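Local coordinates for protein thiosulfate sulfurtransferase TUM1 (Saccharomyces cerevisiae, PDB 3UTN) that transfers sulfur as a cysteine persulfide, accepting it from NFS1 and passing it to UBA4 for 2-thiolation of the wobble uridine of tRNAs, at residues E189-L194 / P277-C282; S241-E246 / G288-T293; A259-A264 / A298-V303. All coordinates share one frame; numbering follows the deposited sequence.

Contact 1: residues E189-L194 / P277-C282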
ATOM      1  N   GLU A 189     -12.708  15.174   2.260  1.00 28.81           N
ATOM      2  CA  GLU A 189     -13.014  16.492   2.799  1.00 30.40           C
ATOM      3  C   GLU A 189     -11.745  17.331   2.850  1.00 29.36           C
ATOM      4  O   GLU A 189     -11.690  18.419   2.285  1.00 29.33           O
ATOM      5  CB  GLU A 189     -13.654  16.375   4.191  1.00 33.43           C
ATOM      6  CG  GLU A 189     -14.055  17.708   4.821  1.00 36.78           C
ATOM      7  CD  GLU A 189     -14.905  17.557   6.073  1.00 39.05           C
ATOM      8  OE1 GLU A 189     -14.613  16.669   6.904  1.00 41.41           O
ATOM      9  OE2 GLU A 189     -15.869  18.338   6.231  1.00 42.38           O
ATOM     10  N   GLU A 190     -10.713  16.796   3.492  1.00 27.37           N
ATOM     11  CA  GLU A 190      -9.453  17.501   3.591  1.00 27.04           C
ATOM     12  C   GLU A 190      -8.811  17.678   2.229  1.00 26.01           C
ATOM     13  O   GLU A 190      -8.354  18.763   1.902  1.00 26.22           O
ATOM     14  CB  GLU A 190      -8.497  16.773   4.519  1.00 26.96           C
ATOM     15  CG  GLU A 190      -7.248  17.575   4.812  1.00 28.00           C
ATOM     16  CD  GLU A 190      -6.232  16.789   5.594  1.00 28.13           C
ATOM     17  OE1 GLU A 190      -6.579  15.700   6.088  1.00 29.11           O
ATOM     18  OE2 GLU A 190      -5.083  17.254   5.706  1.00 29.30           O
ATOM     19  N   MET A 191      -8.779  16.605   1.443  1.00 25.20           N
ATOM     20  CA  MET A 191      -8.226  16.668   0.099  1.00 25.61           C
ATOM     21  C   MET A 191      -8.899  17.765  -0.694  1.00 24.95           C
ATOM     22  O   MET A 191      -8.242  18.616  -1.281  1.00 24.69           O
ATOM     23  CB  MET A 191      -8.413  15.342  -0.627  1.00 25.48           C
ATOM     24  CG  MET A 191      -7.334  14.344  -0.299  1.00 25.55           C
ATOM     25  SD  MET A 191      -5.693  15.030  -0.550  1.00 26.19           S
ATOM     26  CE  MET A 191      -5.563  15.087  -2.331  1.00 25.90           C
ATOM     27  N   PHE A 192     -10.223  17.734  -0.696  1.00 25.71           N
ATOM     28  CA  PHE A 192     -10.976  18.707  -1.438  1.00 26.51           C
ATOM     29  C   PHE A 192     -10.732  20.111  -0.922  1.00 26.04           C
ATOM     30  O   PHE A 192     -10.473  21.001  -1.709  1.00 26.27           O
ATOM     31  CB  PHE A 192     -12.466  18.399  -1.444  1.00 27.10           C
ATOM     32  CG  PHE A 192     -13.233  19.304  -2.337  1.00 28.17           C
ATOM     33  CD1 PHE A 192     -13.053  19.242  -3.711  1.00 27.53           C
ATOM     34  CD2 PHE A 192     -14.092  20.261  -1.812  1.00 28.46           C
ATOM     35  CE1 PHE A 192     -13.746  20.091  -4.549  1.00 28.62           C
ATOM     36  CE2 PHE A 192     -14.786  21.116  -2.646  1.00 28.74           C
ATOM     37  CZ  PHE A 192     -14.611  21.032  -4.017  1.00 28.97           C
ATOM     38  N   GLN A 193     -10.797  20.295   0.393  1.00 27.73           N
ATOM     39  CA  GLN A 193     -10.532  21.608   0.982  1.00 28.32           C
ATOM     40  C   GLN A 193      -9.147  22.092   0.591  1.00 27.79           C
ATOM     41  O   GLN A 193      -8.984  23.233   0.179  1.00 27.26           O
ATOM     42  CB  GLN A 193     -10.693  21.599   2.505  1.00 30.61           C
ATOM     43  CG  GLN A 193     -10.417  22.944   3.180  1.00 32.55           C
ATOM     44  CD  GLN A 193     -11.122  24.132   2.521  1.00 34.83           C
ATOM     45  OE1 GLN A 193     -12.146  23.984   1.847  1.00 35.75           O
ATOM     46  NE2 GLN A 193     -10.570  25.324   2.724  1.00 35.30           N
ATOM     47  N   LEU A 194      -8.160  21.210   0.705  1.00 26.94           N
ATOM     48  CA  LEU A 194      -6.797  21.545   0.327  1.00 26.82           C
ATOM     49  C   LEU A 194      -6.725  21.995  -1.114  1.00 26.11           C
ATOM     50  O   LEU A 194      -6.047  22.963  -1.438  1.00 26.72           O
ATOM     51  CB  LEU A 194      -5.869  20.353   0.556  1.00 26.73           C
ATOM     52  CG  LEU A 194      -5.580  20.098   2.031  1.00 27.00           C
ATOM     53  CD1 LEU A 194      -4.969  18.721   2.196  1.00 26.34           C
ATOM     54  CD2 LEU A 194      -4.696  21.199   2.605  1.00 27.47           C
ATOM     55  N   PRO A 277       4.264  18.116   4.799  1.00 28.18           N
ATOM     56  CA  PRO A 277       3.799  16.749   4.918  1.00 27.20           C
ATOM     57  C   PRO A 277       3.442  16.251   3.531  1.00 25.76           C
ATOM     58  O   PRO A 277       3.420  17.025   2.570  1.00 24.52           O
ATOM     59  CB  PRO A 277       2.546  16.858   5.793  1.00 27.48           C
ATOM     60  CG  PRO A 277       2.553  18.234   6.360  1.00 29.14           C
ATOM     61  CD  PRO A 277       3.331  19.079   5.406  1.00 29.15           C
ATOM     62  N   THR A 278       3.187  14.963   3.413  1.00 25.08           N
ATOM     63  CA  THR A 278       2.980  14.399   2.107  1.00 24.31           C
ATOM     64  C   THR A 278       1.669  13.666   2.054  1.00 23.19           C
ATOM     65  O   THR A 278       1.242  13.042   3.019  1.00 22.84           O
ATOM     66  CB  THR A 278       4.163  13.508   1.698  1.00 24.87           C
ATOM     67  OG1 THR A 278       5.320  14.335   1.570  1.00 25.88           O
ATOM     68  CG2 THR A 278       3.908  12.823   0.364  1.00 24.08           C
ATOM     69  N   ILE A 279       1.006  13.796   0.922  1.00 22.83           N
ATOM     70  CA  ILE A 279      -0.170  13.025   0.672  1.00 22.76           C
ATOM     71  C   ILE A 279       0.124  12.181  -0.534  1.00 22.17           C
ATOM     72  O   ILE A 279       0.624  12.663  -1.544  1.00 22.93           O
ATOM     73  CB  ILE A 279      -1.400  13.906   0.437  1.00 22.91           C
ATOM     74  CG1 ILE A 279      -1.726  14.666   1.722  1.00 22.67           C
ATOM     75  CG2 ILE A 279      -2.570  13.051  -0.023  1.00 22.25           C
ATOM     76  CD1 ILE A 279      -2.727  15.782   1.556  1.00 23.35           C
ATOM     77  N   CYS A 280      -0.142  10.899  -0.389  1.00 21.73           N
ATOM     78  CA  CYS A 280      -0.082  10.005  -1.503  1.00 22.66           C
ATOM     79  C   CYS A 280      -1.473   9.591  -1.855  1.00 22.65           C
ATOM     80  O   CYS A 280      -2.319   9.380  -0.995  1.00 22.45           O
ATOM     81  CB  CYS A 280       0.780   8.803  -1.177  1.00 22.43           C
ATOM     82  SG  CYS A 280       2.486   9.333  -0.988  1.00 23.71           S
ATOM     83  N   SER A 281      -1.700   9.508  -3.147  1.00 23.54           N
ATOM     84  CA  SER A 281      -2.949   9.047  -3.666  1.00 25.01           C
ATOM     85  C   SER A 281      -2.573   8.233  -4.879  1.00 25.51           C
ATOM     86  O   SER A 281      -1.412   8.193  -5.281  1.00 24.80           O
ATOM     87  CB  SER A 281      -3.811  10.239  -4.067  1.00 24.95           C
ATOM     88  OG  SER A 281      -3.150  11.009  -5.054  1.00 28.11           O
ATOM     89  N   CYS A 282      -3.554   7.562  -5.446  1.00 26.49           N
ATOM     90  CA  CYS A 282      -3.389   6.963  -6.749  1.00 27.43           C
ATOM     91  C   CYS A 282      -4.784   6.903  -7.287  1.00 27.60           C
ATOM     92  O   CYS A 282      -5.554   7.841  -7.087  1.00 28.67           O
ATOM     93  CB  CYS A 282      -2.779   5.575  -6.643  1.00 27.55           C
ATOM     94  SG  CYS A 282      -3.581   4.562  -5.395  1.00 30.52           S
TER
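Ile279 of the strand meets Met191 and Leu194 of helix 188-196, and no hydrogen bond passes between the two segments. The contact is carried by branched and flexible hydrocarbon together with one thioether, all of it buried. The sulfur lies against both arms of the isoleucine: Met191 SD is 3.7 Å from Ile279 CD1, and Met191 SD is likewise 3.7 Å from Ile279 CG2. The two side chains run past one another in opposite directions, so the methionine lies alongside the isoleucine. Its chain is bent at both chi2 (-53°) and chi3 (-73°), which brings SD in beside the two arms of the isoleucine; an unbranched side chain suits this place because it can curl to the shape of its neighbour. Leu194, nearly one helical turn further on, reaches the same isoleucine differently. Here the approach is tip to tip, with Leu194 CD1 3.8 Å from Ile279 CD1. The delta methyl of Ile279 is therefore shared by both helix residues, while its gamma methyl is left to the sulfur. A beta-branched residue favours the extended backbone and offers two arms to an overlying helix.

Polar groups of the two segments find partners outside the contact. Glu190, on the same helix, makes a salt bridge to Arg304 of strand 303-306, and Ser281 OG bonds to the backbone oxygen of Phe207. Strand 278-281 ends beside Cys282, the active-site cysteine, which forms the persulfide intermediate during catalysis.

Leu200 of helix 200-203 touches all three contact residues, and Tyr306 of strand 303-306 touches Met191 and Ile279. Helix 188-196 thus covers one face of the parallel sheet, while Thr278 and Cys280, the strand residues flanking Ile279, pack against helix 286-297.

Contact 2: residues S241-E246 / G288-T293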
ATOM      1  N   SER A 241       8.060   3.919 -10.222  1.00 24.61           N
ATOM      2  CA  SER A 241       9.268   4.735 -10.194  1.00 24.99           C
ATOM      3  C   SER A 241      10.006   4.584  -8.872  1.00 24.45           C
ATOM      4  O   SER A 241      11.181   4.900  -8.777  1.00 23.63           O
ATOM      5  CB  SER A 241       8.928   6.204 -10.428  1.00 25.02           C
ATOM      6  OG  SER A 241       8.305   6.773  -9.285  1.00 26.29           O
ATOM      7  N   LEU A 242       9.308   4.106  -7.852  1.00 24.21           N
ATOM      8  CA  LEU A 242       9.893   4.015  -6.528  1.00 23.92           C
ATOM      9  C   LEU A 242      10.250   2.582  -6.170  1.00 23.95           C
ATOM     10  O   LEU A 242      10.732   2.305  -5.081  1.00 24.43           O
ATOM     11  CB  LEU A 242       8.959   4.647  -5.495  1.00 23.59           C
ATOM     12  CG  LEU A 242       8.733   6.141  -5.725  1.00 23.21           C
ATOM     13  CD1 LEU A 242       7.898   6.720  -4.607  1.00 22.72           C
ATOM     14  CD2 LEU A 242      10.053   6.888  -5.811  1.00 23.30           C
ATOM     15  N   LEU A 243      10.015   1.676  -7.107  1.00 23.99           N
ATOM     16  CA  LEU A 243      10.353   0.284  -6.912  1.00 24.61           C
ATOM     17  C   LEU A 243      11.424  -0.082  -7.903  1.00 26.05           C
ATOM     18  O   LEU A 243      11.471   0.476  -9.000  1.00 25.90           O
ATOM     19  CB  LEU A 243       9.129  -0.597  -7.132  1.00 23.69           C
ATOM     20  CG  LEU A 243       7.947  -0.319  -6.205  1.00 23.64           C
ATOM     21  CD1 LEU A 243       6.801  -1.252  -6.548  1.00 23.43           C
ATOM     22  CD2 LEU A 243       8.363  -0.486  -4.753  1.00 23.29           C
ATOM     23  N   ASP A 244      12.288  -1.013  -7.527  1.00 28.51           N
ATOM     24  CA  ASP A 244      13.223  -1.546  -8.495  1.00 31.54           C
ATOM     25  C   ASP A 244      12.416  -2.080  -9.679  1.00 32.83           C
ATOM     26  O   ASP A 244      11.442  -2.808  -9.482  1.00 31.63           O
ATOM     27  CB  ASP A 244      14.096  -2.636  -7.890  1.00 33.95           C
ATOM     28  CG  ASP A 244      14.937  -3.337  -8.935  1.00 35.99           C
ATOM     29  OD1 ASP A 244      16.084  -2.905  -9.163  1.00 38.09           O
ATOM     30  OD2 ASP A 244      14.430  -4.296  -9.550  1.00 38.16           O
ATOM     31  N   PRO A 245      12.807  -1.697 -10.910  1.00 34.84           N
ATOM     32  CA  PRO A 245      12.043  -2.004 -12.123  1.00 35.82           C
ATOM     33  C   PRO A 245      11.734  -3.486 -12.318  1.00 36.89           C
ATOM     34  O   PRO A 245      10.636  -3.828 -12.760  1.00 38.08           O
ATOM     35  CB  PRO A 245      12.952  -1.503 -13.244  1.00 36.13           C
ATOM     36  CG  PRO A 245      13.732  -0.403 -12.615  1.00 36.63           C
ATOM     37  CD  PRO A 245      13.986  -0.864 -11.210  1.00 35.44           C
ATOM     38  N   GLU A 246      12.682  -4.359 -11.993  1.00 36.91           N
ATOM     39  CA  GLU A 246      12.473  -5.782 -12.235  1.00 37.42           C
ATOM     40  C   GLU A 246      11.937  -6.525 -11.009  1.00 35.43           C
ATOM     41  O   GLU A 246      10.994  -7.300 -11.120  1.00 36.65           O
ATOM     42  CB  GLU A 246      13.724  -6.458 -12.825  1.00 40.37           C
ATOM     43  CG  GLU A 246      14.942  -6.552 -11.913  1.00 43.64           C
ATOM     44  CD  GLU A 246      15.839  -5.324 -11.950  1.00 46.25           C
ATOM     45  OE1 GLU A 246      15.648  -4.447 -12.825  1.00 47.80           O
ATOM     46  OE2 GLU A 246      16.747  -5.239 -11.091  1.00 47.43           O
ATOM     47  N   GLY A 288      -0.998   4.024  -4.072  1.00 21.90           N
ATOM     48  CA  GLY A 288      -0.653   5.200  -3.292  1.00 20.80           C
ATOM     49  C   GLY A 288       0.175   4.815  -2.080  1.00 19.77           C
ATOM     50  O   GLY A 288       1.078   5.539  -1.684  1.00 19.72           O
ATOM     51  N   VAL A 289      -0.130   3.668  -1.489  1.00 19.10           N
ATOM     52  CA  VAL A 289       0.617   3.220  -0.333  1.00 19.12           C
ATOM     53  C   VAL A 289       1.999   2.744  -0.749  1.00 18.58           C
ATOM     54  O   VAL A 289       2.943   2.826   0.024  1.00 18.14           O
ATOM     55  CB  VAL A 289      -0.101   2.114   0.442  1.00 19.17           C
ATOM     56  CG1 VAL A 289       0.746   1.695   1.628  1.00 18.97           C
ATOM     57  CG2 VAL A 289      -1.454   2.614   0.917  1.00 19.50           C
ATOM     58  N   ILE A 290       2.108   2.261  -1.979  1.00 18.49           N
ATOM     59  CA  ILE A 290       3.399   1.857  -2.494  1.00 18.49           C
ATOM     60  C   ILE A 290       4.336   3.049  -2.409  1.00 18.58           C
ATOM     61  O   ILE A 290       5.427   2.947  -1.850  1.00 18.59           O
ATOM     62  CB  ILE A 290       3.326   1.358  -3.939  1.00 18.78           C
ATOM     63  CG1 ILE A 290       2.374   0.163  -4.039  1.00 18.60           C
ATOM     64  CG2 ILE A 290       4.725   1.010  -4.437  1.00 18.66           C
ATOM     65  CD1 ILE A 290       2.068  -0.246  -5.461  1.00 19.68           C
ATOM     66  N   ILE A 291       3.896   4.188  -2.932  1.00 18.57           N
ATOM     67  CA  ILE A 291       4.757   5.359  -2.923  1.00 18.81           C
ATOM     68  C   ILE A 291       4.837   5.964  -1.552  1.00 18.93           C
ATOM     69  O   ILE A 291       5.885   6.438  -1.154  1.00 19.33           O
ATOM     70  CB  ILE A 291       4.378   6.412  -3.979  1.00 18.85           C
ATOM     71  CG1 ILE A 291       2.988   7.001  -3.741  1.00 18.59           C
ATOM     72  CG2 ILE A 291       4.491   5.793  -5.353  1.00 18.98           C
ATOM     73  CD1 ILE A 291       2.751   8.281  -4.515  1.00 18.30           C
ATOM     74  N   LYS A 292       3.726   5.924  -0.826  1.00 19.32           N
ATOM     75  CA  LYS A 292       3.705   6.402   0.535  1.00 19.80           C
ATOM     76  C   LYS A 292       4.801   5.685   1.316  1.00 19.43           C
ATOM     77  O   LYS A 292       5.582   6.302   2.029  1.00 19.65           O
ATOM     78  CB  LYS A 292       2.343   6.123   1.143  1.00 20.44           C
ATOM     79  CG  LYS A 292       2.254   6.408   2.620  1.00 21.56           C
ATOM     80  CD  LYS A 292       0.853   6.116   3.104  1.00 22.74           C
ATOM     81  CE  LYS A 292       0.679   6.635   4.509  1.00 23.56           C
ATOM     82  NZ  LYS A 292       1.609   5.946   5.438  1.00 24.44           N
ATOM     83  N   THR A 293       4.850   4.373   1.143  1.00 19.25           N
ATOM     84  CA  THR A 293       5.810   3.531   1.821  1.00 19.73           C
ATOM     85  C   THR A 293       7.220   3.854   1.375  1.00 19.28           C
ATOM     86  O   THR A 293       8.122   3.941   2.208  1.00 19.51           O
ATOM     87  CB  THR A 293       5.482   2.055   1.574  1.00 19.84           C
ATOM     88  OG1 THR A 293       4.180   1.793   2.104  1.00 19.83           O
ATOM     89  CG2 THR A 293       6.491   1.152   2.242  1.00 20.00           C
TER
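Leu242 packs on Ile291, and Leu243 on Ile290, in a buried, wholly apolar contact. Followed outward, Leu242 has its CB pointing toward helix 286-297. CG stands anti to the carbonyl carbon (chi1 -63°), and from this fork the two methyls part. CD1 presses on the branch point of the isoleucine, 3.6 Å from Ile291 CB, and also meets the CG2 methyl of that residue. CD2 turns to helix 255-267, where it packs on Ala264. One leucine therefore bridges two helices, a task suited to a side chain that forks at its end. The two residues cross at a slant, and Ile291 presents its CB and CG2 because CG1 leads away.

Leu243 lies nearly at right angles to Ile290. Its fork straddles one methyl, with Leu243 CD1 3.7 Å from Ile290 CG2. Within the helix itself, Val289 O is gripped twice, by Thr293 N and Thr293 OG1, the latter at 2.6 Å, from opposite faces of its carbonyl plane.

This is the packing of a rhodanese domain, in which the helix that follows the active-site loop is covered by the connection after strand 234-236.

Contact 3: residues A259-A264 / A298-V303. With DMS (dimethyl sulfoxide), chain E.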
ATOM      1  N   ALA A 259      18.136   7.828  -3.892  1.00 26.82           N
ATOM      2  CA  ALA A 259      18.504   7.868  -5.301  1.00 26.57           C
ATOM      3  C   ALA A 259      17.276   7.571  -6.140  1.00 26.46           C
ATOM      4  O   ALA A 259      16.976   8.276  -7.095  1.00 26.13           O
ATOM      5  CB  ALA A 259      19.612   6.869  -5.606  1.00 26.90           C
ATOM      6  N   THR A 260      16.548   6.529  -5.759  1.00 26.36           N
ATOM      7  CA  THR A 260      15.327   6.182  -6.456  1.00 26.25           C
ATOM      8  C   THR A 260      14.302   7.306  -6.361  1.00 25.70           C
ATOM      9  O   THR A 260      13.747   7.729  -7.377  1.00 25.88           O
ATOM     10  CB  THR A 260      14.754   4.872  -5.917  1.00 26.08           C
ATOM     11  OG1 THR A 260      15.681   3.820  -6.203  1.00 27.19           O
ATOM     12  CG2 THR A 260      13.424   4.561  -6.574  1.00 26.20           C
ATOM     13  N   LEU A 261      14.071   7.800  -5.150  1.00 26.46           N
ATOM     14  CA  LEU A 261      13.117   8.877  -4.945  1.00 27.02           C
ATOM     15  C   LEU A 261      13.506  10.124  -5.730  1.00 28.28           C
ATOM     16  O   LEU A 261      12.705  10.632  -6.509  1.00 27.48           O
ATOM     17  CB  LEU A 261      12.941   9.209  -3.462  1.00 26.98           C
ATOM     18  CG  LEU A 261      11.956  10.343  -3.162  1.00 26.83           C
ATOM     19  CD1 LEU A 261      10.603  10.101  -3.820  1.00 26.81           C
ATOM     20  CD2 LEU A 261      11.800  10.541  -1.664  1.00 26.33           C
ATOM     21  N   GLU A 262      14.732  10.606  -5.538  1.00 29.98           N
ATOM     22  CA  GLU A 262      15.172  11.807  -6.248  1.00 31.90           C
ATOM     23  C   GLU A 262      15.104  11.615  -7.763  1.00 31.07           C
ATOM     24  O   GLU A 262      14.764  12.546  -8.483  1.00 31.77           O
ATOM     25  CB  GLU A 262      16.562  12.280  -5.794  1.00 34.73           C
ATOM     26  CG  GLU A 262      17.716  11.409  -6.260  1.00 37.83           C
ATOM     27  CD  GLU A 262      19.083  12.052  -6.082  1.00 40.37           C
ATOM     28  OE1 GLU A 262      19.163  13.299  -5.982  1.00 43.00           O
ATOM     29  OE2 GLU A 262      20.082  11.297  -6.052  1.00 41.41           O
ATOM     30  N   LYS A 263      15.407  10.405  -8.231  1.00 31.34           N
ATOM     31  CA  LYS A 263      15.320  10.079  -9.651  1.00 31.81           C
ATOM     32  C   LYS A 263      13.870  10.150 -10.104  1.00 31.43           C
ATOM     33  O   LYS A 263      13.567  10.730 -11.143  1.00 29.98           O
ATOM     34  CB  LYS A 263      15.901   8.690  -9.932  1.00 33.10           C
ATOM     35  CG  LYS A 263      15.960   8.285 -11.397  1.00 34.70           C
ATOM     36  CD  LYS A 263      16.984   9.101 -12.182  1.00 37.22           C
ATOM     37  CE  LYS A 263      17.275   8.478 -13.540  1.00 37.94           C
ATOM     38  NZ  LYS A 263      16.042   8.258 -14.347  1.00 39.19           N
ATOM     39  N   ALA A 264      12.976   9.568  -9.310  1.00 30.86           N
ATOM     40  CA  ALA A 264      11.552   9.627  -9.596  1.00 30.15           C
ATOM     41  C   ALA A 264      11.090  11.073  -9.617  1.00 29.97           C
ATOM     42  O   ALA A 264      10.385  11.494 -10.532  1.00 30.01           O
ATOM     43  CB  ALA A 264      10.776   8.832  -8.571  1.00 29.59           C
ATOM     44  N   ALA A 298      12.105   6.555   2.435  1.00 24.18           N
ATOM     45  CA  ALA A 298      13.047   7.624   2.136  1.00 24.07           C
ATOM     46  C   ALA A 298      13.142   8.625   3.279  1.00 24.04           C
ATOM     47  O   ALA A 298      13.896   9.587   3.203  1.00 24.47           O
ATOM     48  CB  ALA A 298      12.649   8.325   0.850  1.00 24.27           C
ATOM     49  N   GLY A 299      12.376   8.385   4.336  1.00 23.96           N
ATOM     50  CA  GLY A 299      12.386   9.241   5.505  1.00 25.38           C
ATOM     51  C   GLY A 299      11.526  10.471   5.312  1.00 26.18           C
ATOM     52  O   GLY A 299      11.614  11.415   6.083  1.00 26.78           O
ATOM     53  N   VAL A 300      10.700  10.469   4.270  1.00 26.38           N
ATOM     54  CA  VAL A 300       9.726  11.536   4.093  1.00 26.09           C
ATOM     55  C   VAL A 300       8.720  11.405   5.231  1.00 26.04           C
ATOM     56  O   VAL A 300       8.094  10.362   5.393  1.00 25.74           O
ATOM     57  CB  VAL A 300       9.024  11.476   2.724  1.00 26.57           C
ATOM     58  CG1 VAL A 300       8.018  12.606   2.586  1.00 26.56           C
ATOM     59  CG2 VAL A 300      10.044  11.528   1.597  1.00 26.26           C
ATOM     60  N   PRO A 301       8.598  12.455   6.051  1.00 27.01           N
ATOM     61  CA  PRO A 301       7.713  12.359   7.198  1.00 27.33           C
ATOM     62  C   PRO A 301       6.280  12.690   6.842  1.00 26.65           C
ATOM     63  O   PRO A 301       6.021  13.286   5.798  1.00 26.77           O
ATOM     64  CB  PRO A 301       8.265  13.414   8.156  1.00 27.60           C
ATOM     65  CG  PRO A 301       8.931  14.415   7.279  1.00 28.69           C
ATOM     66  CD  PRO A 301       9.311  13.744   5.993  1.00 27.56           C
ATOM     67  N   ASN A 302       5.368  12.293   7.723  1.00 26.65           N
ATOM     68  CA  ASN A 302       3.978  12.712   7.661  1.00 26.76           C
ATOM     69  C   ASN A 302       3.426  12.521   6.272  1.00 25.84           C
ATOM     70  O   ASN A 302       2.912  13.446   5.637  1.00 25.26           O
ATOM     71  CB  ASN A 302       3.844  14.154   8.125  1.00 27.59           C
ATOM     72  CG  ASN A 302       4.429  14.362   9.499  1.00 28.55           C
ATOM     73  OD1 ASN A 302       4.121  13.620  10.430  1.00 29.31           O
ATOM     74  ND2 ASN A 302       5.292  15.354   9.628  1.00 28.92           N
ATOM     75  N   VAL A 303       3.582  11.297   5.798  1.00 24.50           N
ATOM     76  CA  VAL A 303       3.025  10.918   4.536  1.00 23.70           C
ATOM     77  C   VAL A 303       1.702  10.295   4.880  1.00 23.41           C
ATOM     78  O   VAL A 303       1.618   9.403   5.714  1.00 24.54           O
ATOM     79  CB  VAL A 303       3.904   9.911   3.800  1.00 23.42           C
ATOM     80  CG1 VAL A 303       3.372   9.696   2.393  1.00 23.08           C
ATOM     81  CG2 VAL A 303       5.330  10.417   3.751  1.00 23.34           C
TER
HETATM   82  S   DMS E 404       6.196  18.097   7.438  1.00 43.60           S
HETATM   83  O   DMS E 404       5.419  16.903   7.817  1.00 44.30           O
HETATM   84  C1  DMS E 404       6.691  18.905   8.862  1.00 44.41           C
HETATM   85  C2  DMS E 404       7.699  17.586   6.829  1.00 42.92           C
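Leu261, on helix 255-267, faces the end of helix 286-297, where the backbone at Gly299 turns to positive phi (81°) in a Schellman motif, and the CA atoms of Leu261 and Ala298 come within 7.2 Å. Glycine suits that turn because positive phi costs it little.

A single methyl carries the contact. Leu261 CD2 lies 3.5 Å from Ala298 CB, and the same CD2 is 3.8 Å from Val300 CG2. With CG anti to the backbone N (chi1 180°), the leucine extends from its helix to reach the turn. It crosses Val300 at about a right angle. Alanine's single methyl lets the helix come close to the turn, here slightly closer than carbons usually pack, and the branched valine offers a second methyl. Leu295 touches both Leu261 and Val300, extending the apolar patch onto helix 286-297. Beside these methyls, Ala298 O accepts a hydrogen bond from His258 NE2, a polar tie between the same two elements.

At the far end of the loop, Asn302 holds a dimethyl sulfoxide molecule. Asn302 ND2 donates to its oxygen at a very short 2.4 Å, a length that makes the details doubtful. Pro301 CG packs on the solvent's C2 methyl at 3.4 Å.

The packing between the two segments rests on the fit of methyl groups, with no hydrogen bond or charge pair between them. An amide near the solvent's oxygen and a proline ring on one methyl are consistent with its mixed character, but the molecule probably comes from the crystallisation liquor and implies no natural ligand site.

How the contacts relate
All three contacts belong to the C-terminal rhodanese domain, built round the parallel sheet containing strands 278-281 and 303-306. Contact 1 lies on one face of strand 278-281; the helix of contact 2 packs on the other, with Cys280 SG 3.6 Å from Ile291 CG1. Strand and helix flank the active-site loop, and Cys282 SG lies 3.0 Å from Gly288 N. The loop of contact 3 is tied to the strand of contact 1, Asn302 O probably accepting a hydrogen bond from Thr278 N at 2.7 Å. Contacts 2 and 3 are neighbours, their centres about 10 Å apart, whereas those of contacts 1 and 2 are about 19 Å apart. Contact 3 is remote from the catalytic cysteine.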